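DNA repair protein XRCC1 (PDB 3LQC) serves as a scaffold in DNA single-strand break repair, assembling repair complexes and binding poly-ADP-ribose chains, here represented by its N-terminal domain. Local coordinates at residues Ser57-Asn62 / Val108-Pro113; Gly64-Glu69 / Cys132-Ser137. One frame throughout, in Å; residues are numbered along the deposited sequence. Where two conformers were deposited one is given.

Contact 1. Residues Ser57-Asn62 / Val108-Pro113; sequences SVDIGN and VRMFGP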
loop_
_atom_site.group_PDB
_atom_site.type_symbol
_atom_site.label_atom_id
_atom_site.label_comp_id
_atom_site.label_asym_id
_atom_site.label_seq_id
_atom_site.Cartn_x
_atom_site.Cartn_y
_atom_site.Cartn_z
ATOM N N SER A 57 -9.165 4.739 -22.705
ATOM C CA SER A 57 -8.906 5.306 -21.393
ATOM C C SER A 57 -10.223 5.468 -20.638
ATOM O O SER A 57 -11.298 5.348 -21.226
ATOM C CB SER A 57 -8.208 6.658 -21.537
ATOM O OG SER A 57 -8.983 7.544 -22.328
ATOM N N VAL A 58 -10.133 5.750 -19.339
ATOM C CA VAL A 58 -11.306 5.807 -18.476
ATOM C C VAL A 58 -11.253 6.986 -17.509
ATOM O O VAL A 58 -10.272 7.157 -16.792
ATOM C CB VAL A 58 -11.438 4.516 -17.644
ATOM C CG1 VAL A 58 -12.702 4.559 -16.797
ATOM C CG2 VAL A 58 -11.442 3.296 -18.549
ATOM N N ASP A 59 -12.307 7.798 -17.496
ATOM C CA ASP A 59 -12.423 8.897 -16.541
ATOM C C ASP A 59 -13.507 8.554 -15.526
ATOM O O ASP A 59 -14.606 8.144 -15.896
ATOM C CB ASP A 59 -12.783 10.212 -17.239
ATOM C CG ASP A 59 -11.793 10.596 -18.327
ATOM O OD1 ASP A 59 -10.622 10.141 -18.280
ATOM O OD2 ASP A 59 -12.191 11.367 -19.229
ATOM N N ILE A 60 -13.198 8.730 -14.247
ATOM C CA ILE A 60 -14.101 8.333 -13.180
ATOM C C ILE A 60 -14.332 9.480 -12.211
ATOM O O ILE A 60 -13.386 10.083 -11.711
ATOM C CB ILE A 60 -13.544 7.128 -12.414
ATOM C CG1 ILE A 60 -13.482 5.915 -13.338
ATOM C CG2 ILE A 60 -14.390 6.832 -11.181
ATOM C CD1 ILE A 60 -12.916 4.697 -12.693
ATOM N N GLY A 61 -15.600 9.783 -11.963
ATOM C CA GLY A 61 -15.968 10.804 -11.005
ATOM C C GLY A 61 -16.603 10.153 -9.798
ATOM O O GLY A 61 -17.690 9.588 -9.893
ATOM N N ASN A 62 -15.929 10.230 -8.659
ATOM C CA ASN A 62 -16.395 9.530 -7.480
ATOM C C ASN A 62 -17.658 10.142 -6.904
ATOM O O ASN A 62 -17.928 11.328 -7.084
ATOM C CB ASN A 62 -15.309 9.470 -6.406
ATOM C CG ASN A 62 -15.722 8.628 -5.208
ATOM O OD1 ASN A 62 -16.392 7.609 -5.354
ATOM N ND2 ASN A 62 -15.328 9.055 -4.017
ATOM N N VAL A 108 -12.161 13.322 -8.949
ATOM C CA VAL A 108 -12.157 12.847 -10.321
ATOM C C VAL A 108 -10.760 12.371 -10.672
ATOM O O VAL A 108 -9.776 13.059 -10.397
ATOM C CB VAL A 108 -12.550 13.959 -11.309
ATOM C CG1 VAL A 108 -12.489 13.429 -12.748
ATOM C CG2 VAL A 108 -13.930 14.508 -10.981
ATOM N N ARG A 109 -10.664 11.193 -11.272
ATOM C CA ARG A 109 -9.378 10.728 -11.774
ATOM C C ARG A 109 -9.510 10.245 -13.212
ATOM O O ARG A 109 -10.472 9.555 -13.557
ATOM C CB ARG A 109 -8.800 9.626 -10.880
ATOM C CG ARG A 109 -8.653 10.043 -9.430
ATOM C CD ARG A 109 -8.091 8.921 -8.579
ATOM N NE ARG A 109 -6.770 8.507 -9.026
ATOM C CZ ARG A 109 -6.141 7.433 -8.566
ATOM N NH1 ARG A 109 -6.722 6.680 -7.647
ATOM N NH2 ARG A 109 -4.938 7.114 -9.024
ATOM N N MET A 110 -8.548 10.636 -14.043
ATOM C CA MET A 110 -8.473 10.198 -15.427
ATOM C C MET A 110 -7.440 9.098 -15.502
ATOM O O MET A 110 -6.376 9.213 -14.904
ATOM C CB MET A 110 -8.028 11.353 -16.327
ATOM C CG MET A 110 -8.602 12.720 -15.943
ATOM S SD MET A 110 -10.361 12.880 -16.295
ATOM C CE MET A 110 -10.643 14.623 -16.009
ATOM N N PHE A 111 -7.747 8.038 -16.242
ATOM C CA PHE A 111 -6.812 6.930 -16.409
ATOM C C PHE A 111 -6.554 6.661 -17.886
ATOM O O PHE A 111 -7.329 5.971 -18.542
ATOM C CB PHE A 111 -7.341 5.670 -15.714
ATOM C CG PHE A 111 -7.694 5.880 -14.261
ATOM C CD1 PHE A 111 -8.911 6.432 -13.902
ATOM C CD2 PHE A 111 -6.801 5.533 -13.254
ATOM C CE1 PHE A 111 -9.239 6.634 -12.567
ATOM C CE2 PHE A 111 -7.121 5.733 -11.919
ATOM C CZ PHE A 111 -8.347 6.284 -11.575
ATOM N N GLY A 112 -5.469 7.222 -18.408
ATOM C CA GLY A 112 -5.117 7.045 -19.803
ATOM C C GLY A 112 -4.574 5.661 -20.071
ATOM O O GLY A 112 -4.468 4.846 -19.159
ATOM N N PRO A 113 -4.211 5.385 -21.329
ATOM C CA PRO A 113 -3.763 4.040 -21.707
ATOM C C PRO A 113 -2.709 3.563 -20.732
ATOM O O PRO A 113 -2.581 2.378 -20.423
ATOM C CB PRO A 113 -3.122 4.259 -23.083
ATOM C CG PRO A 113 -3.775 5.476 -23.621
ATOM C CD PRO A 113 -4.099 6.347 -22.440
#

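Contact 2. Residues Gly64-Glu69 / Cys132-Ser137; sequences GSAFVE and CSQPYS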
loop_
_atom_site.group_PDB
_atom_site.type_symbol
_atom_site.label_atom_id
_atom_site.label_comp_id
_atom_site.label_asym_id
_atom_site.label_seq_id
_atom_site.Cartn_x
_atom_site.Cartn_y
_atom_site.Cartn_z
ATOM N N GLY A 64 -18.465 9.191 -3.329
ATOM C CA GLY A 64 -18.402 8.672 -1.975
ATOM C C GLY A 64 -17.812 7.283 -1.843
ATOM O O GLY A 64 -17.859 6.697 -0.765
ATOM N N SER A 65 -17.273 6.748 -2.933
ATOM C CA SER A 65 -16.627 5.440 -2.901
ATOM C C SER A 65 -15.208 5.582 -2.368
ATOM O O SER A 65 -14.552 6.590 -2.619
ATOM C CB SER A 65 -16.563 4.831 -4.304
ATOM O OG SER A 65 -17.843 4.502 -4.790
ATOM N N ALA A 66 -14.727 4.569 -1.652
ATOM C CA ALA A 66 -13.333 4.546 -1.229
ATOM C C ALA A 66 -12.452 4.015 -2.349
ATOM O O ALA A 66 -11.364 4.540 -2.595
ATOM C CB ALA A 66 -13.164 3.707 0.023
ATOM N N PHE A 67 -12.925 2.968 -3.021
ATOM C CA PHE A 67 -12.178 2.351 -4.115
ATOM C C PHE A 67 -13.087 2.144 -5.306
ATOM O O PHE A 67 -14.280 1.938 -5.142
ATOM C CB PHE A 67 -11.603 0.994 -3.704
ATOM C CG PHE A 67 -11.013 0.972 -2.333
ATOM C CD1 PHE A 67 -9.975 1.823 -1.999
ATOM C CD2 PHE A 67 -11.494 0.087 -1.374
ATOM C CE1 PHE A 67 -9.430 1.804 -0.737
ATOM C CE2 PHE A 67 -10.952 0.064 -0.092
ATOM C CZ PHE A 67 -9.916 0.921 0.224
ATOM N N VAL A 68 -12.519 2.196 -6.505
ATOM C CA VAL A 68 -13.259 1.862 -7.714
ATOM C C VAL A 68 -12.406 0.957 -8.587
ATOM O O VAL A 68 -11.199 1.164 -8.711
ATOM C CB VAL A 68 -13.657 3.106 -8.520
ATOM C CG1 VAL A 68 -14.522 2.705 -9.693
ATOM C CG2 VAL A 68 -14.388 4.102 -7.648
ATOM N N GLU A 69 -13.034 -0.057 -9.176
ATOM C CA GLU A 69 -12.340 -0.982 -10.061
ATOM C C GLU A 69 -13.164 -1.172 -11.331
ATOM O O GLU A 69 -14.391 -1.195 -11.277
ATOM C CB GLU A 69 -12.152 -2.327 -9.360
ATOM C CG GLU A 69 -11.427 -3.391 -10.166
ATOM C CD GLU A 69 -11.548 -4.755 -9.525
ATOM O OE1 GLU A 69 -10.681 -5.621 -9.775
ATOM O OE2 GLU A 69 -12.507 -4.951 -8.749
ATOM N N CYS A 132 -17.621 -0.414 -6.932
ATOM C CA CYS A 132 -17.391 0.646 -5.960
ATOM C C CYS A 132 -17.333 0.063 -4.558
ATOM O O CYS A 132 -18.265 -0.596 -4.103
ATOM C CB CYS A 132 -18.501 1.692 -6.042
ATOM S SG CYS A 132 -18.622 2.551 -7.616
ATOM N N SER A 133 -16.233 0.295 -3.864
ATOM C CA SER A 133 -16.085 -0.234 -2.516
ATOM C C SER A 133 -16.009 0.893 -1.511
ATOM O O SER A 133 -15.285 1.870 -1.712
ATOM C CB SER A 133 -14.846 -1.111 -2.413
ATOM O OG SER A 133 -15.029 -2.321 -3.116
ATOM N N GLN A 134 -16.764 0.758 -0.429
ATOM C CA GLN A 134 -16.778 1.772 0.617
ATOM C C GLN A 134 -17.095 1.128 1.960
ATOM O O GLN A 134 -18.204 1.264 2.472
ATOM C CB GLN A 134 -17.789 2.873 0.286
ATOM C CG GLN A 134 -17.852 4.010 1.310
ATOM C CD GLN A 134 -16.484 4.419 1.828
ATOM O OE1 GLN A 134 -15.921 3.764 2.702
ATOM N NE2 GLN A 134 -15.951 5.511 1.297
ATOM N N PRO A 135 -16.101 0.426 2.531
ATOM C CA PRO A 135 -16.207 -0.350 3.769
ATOM C C PRO A 135 -16.283 0.545 4.988
ATOM O O PRO A 135 -16.623 0.058 6.063
ATOM C CB PRO A 135 -14.881 -1.122 3.830
ATOM C CG PRO A 135 -14.144 -0.800 2.600
ATOM C CD PRO A 135 -14.726 0.435 2.014
ATOM N N TYR A 136 -15.953 1.823 4.821
ATOM C CA TYR A 136 -15.790 2.735 5.951
ATOM C C TYR A 136 -17.020 3.600 6.170
ATOM O O TYR A 136 -17.165 4.232 7.209
ATOM C CB TYR A 136 -14.545 3.610 5.746
ATOM C CG TYR A 136 -13.363 2.803 5.285
ATOM C CD1 TYR A 136 -12.844 1.792 6.084
ATOM C CD2 TYR A 136 -12.781 3.023 4.043
ATOM C CE1 TYR A 136 -11.769 1.034 5.670
ATOM C CE2 TYR A 136 -11.704 2.258 3.614
ATOM C CZ TYR A 136 -11.207 1.267 4.435
ATOM O OH TYR A 136 -10.147 0.491 4.032
ATOM N N SER A 137 -17.901 3.617 5.177
ATOM C CA SER A 137 -19.112 4.415 5.225
ATOM C C SER A 137 -20.248 3.626 4.578
ATOM O O SER A 137 -20.888 4.095 3.642
ATOM C CB SER A 137 -18.886 5.743 4.497
ATOM O OG SER A 137 -19.900 6.683 4.812
HETATM O O HOH W 1 -13.821 -1.408 -5.718
#

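Contact 1. Residues Ser57-Asn62 / Val108-Pro113
Val58 and Phe111 each give a backbone N-H to the other's carbonyl, joining two strands of the three-stranded antiparallel sheet that forms one layer of the beta-sandwich in the XRCC1 N-terminal domain. Val58 N reaches Phe111 O over 2.9 Å. The return bond, Phe111 N to Val58 O, is 2.7 Å long but more bent, with 146° at the hydrogen. Beyond the non-hydrogen-bonded pair Asp59 and Met110 comes a second hydrogen-bonded pair, Ile60 and Arg109, again with an N-H given each way. The N-to-C directions of the two short segments are 175° apart, almost exactly antiparallel.

On the face shared by Val58, Ile60, Arg109 and Phe111, the Phe111 ring makes the closest side-chain approach. With CG anti to the carbonyl carbon (chi1 -54°), the ring runs back along its own strand toward Arg109, and Val58 O meets its edge in plane, 3.3 Å from Phe111 CD1. The same oxygen is thus approached by both the N-H and the ring of one residue. Farther along, Ile60 CD1 touches Phe111 CE1 obliquely at 4.2 Å. Phe111 CE2 also lies 3.8 Å above the plane of the Arg109 guanidinium, toward its rim, giving this flat group a neighbour on one face. At the far end of the ladder, Ile60 O accepts Arg109 N and also receives a CA-H...O contact from Val108 CA at 3.3 Å, with Val108 CG1 standing 3.6 Å from that Ile60 oxygen.

On the reverse face, Asp59 OD2 is hydrogen-bonded to His150 NE2. Across the sandwich, Leu88 of strand 85-92 packs on both Ile60 and Phe111; within the same sheet, Phe149 of strand 143-150 packs beside Val58. Arg109 NH1 forms a salt bridge to an acidic side chain on the chain of another protein and a hydrogen bond to Ser92 O.

Contact 2. Residues Gly64-Glu69 / Cys132-Ser137
Ser133 O is gripped by two successive amides, Ala66 N at 2.8 Å and Phe67 N at 2.9 Å, a classic beta bulge where strand 67-73 begins beside the end of strand 125-133. The Phe67 donor lies in the carbonyl plane, whereas the Ala66 bond is bent to 134° at the hydrogen. Ser133 N returns a bond to Phe67 O.

Phe67 turns a ring edge to Ser133, with CD2 3.7 Å from Ser133 CB, and Ala66 CB lies over the centre of one face of that ring. Tyr136 CG is anti to the carbonyl carbon (chi1 -45°), which carries its ring toward Phe67. Phe67 CZ meets the edge of that ring, 4.1 Å from Tyr136 CE2, the two side chains crossing at about a right angle. Tyr136 OH bonds to the backbone of another protein's chain; an alanine here would probably leave Phe67 CZ and Ala66 CB without their aromatic neighbour and that backbone without its hydroxyl partner. Ser65 OG lies against Cys132 CB while bonding to Gly143 O.

Helix 96-101 borders the turn, its Ser99 meeting Ala66 and Tyr136; strand 85-92 brings Thr90 against Phe67, and Leu144 of strand 143-150 packs on Val68 and Cys132.

Contacts 1 and 2 illustrate how the two sheets of one sandwich are tied: contact 1 joins two strands of the three-stranded layer, contact 2 two strands of the five-stranded mixed sheet. Their centres lie about 16 Å apart, yet they meet directly where Ile60 CD1 packs 3.9 Å from Val68 CG1. Strands 57-63 and 67-73 are consecutive, and Asn62 OD1 bonds to Ser65 N at the turn between them; the segments alternate along the chain. Strand 85-92 borders both contacts. Neither contact includes a residue of the carbonate pocket or sodium site, but both reach the other protein's chain, contact 2 with more residues (Phe67, Glu69, Pro135 and Tyr136) than contact 1.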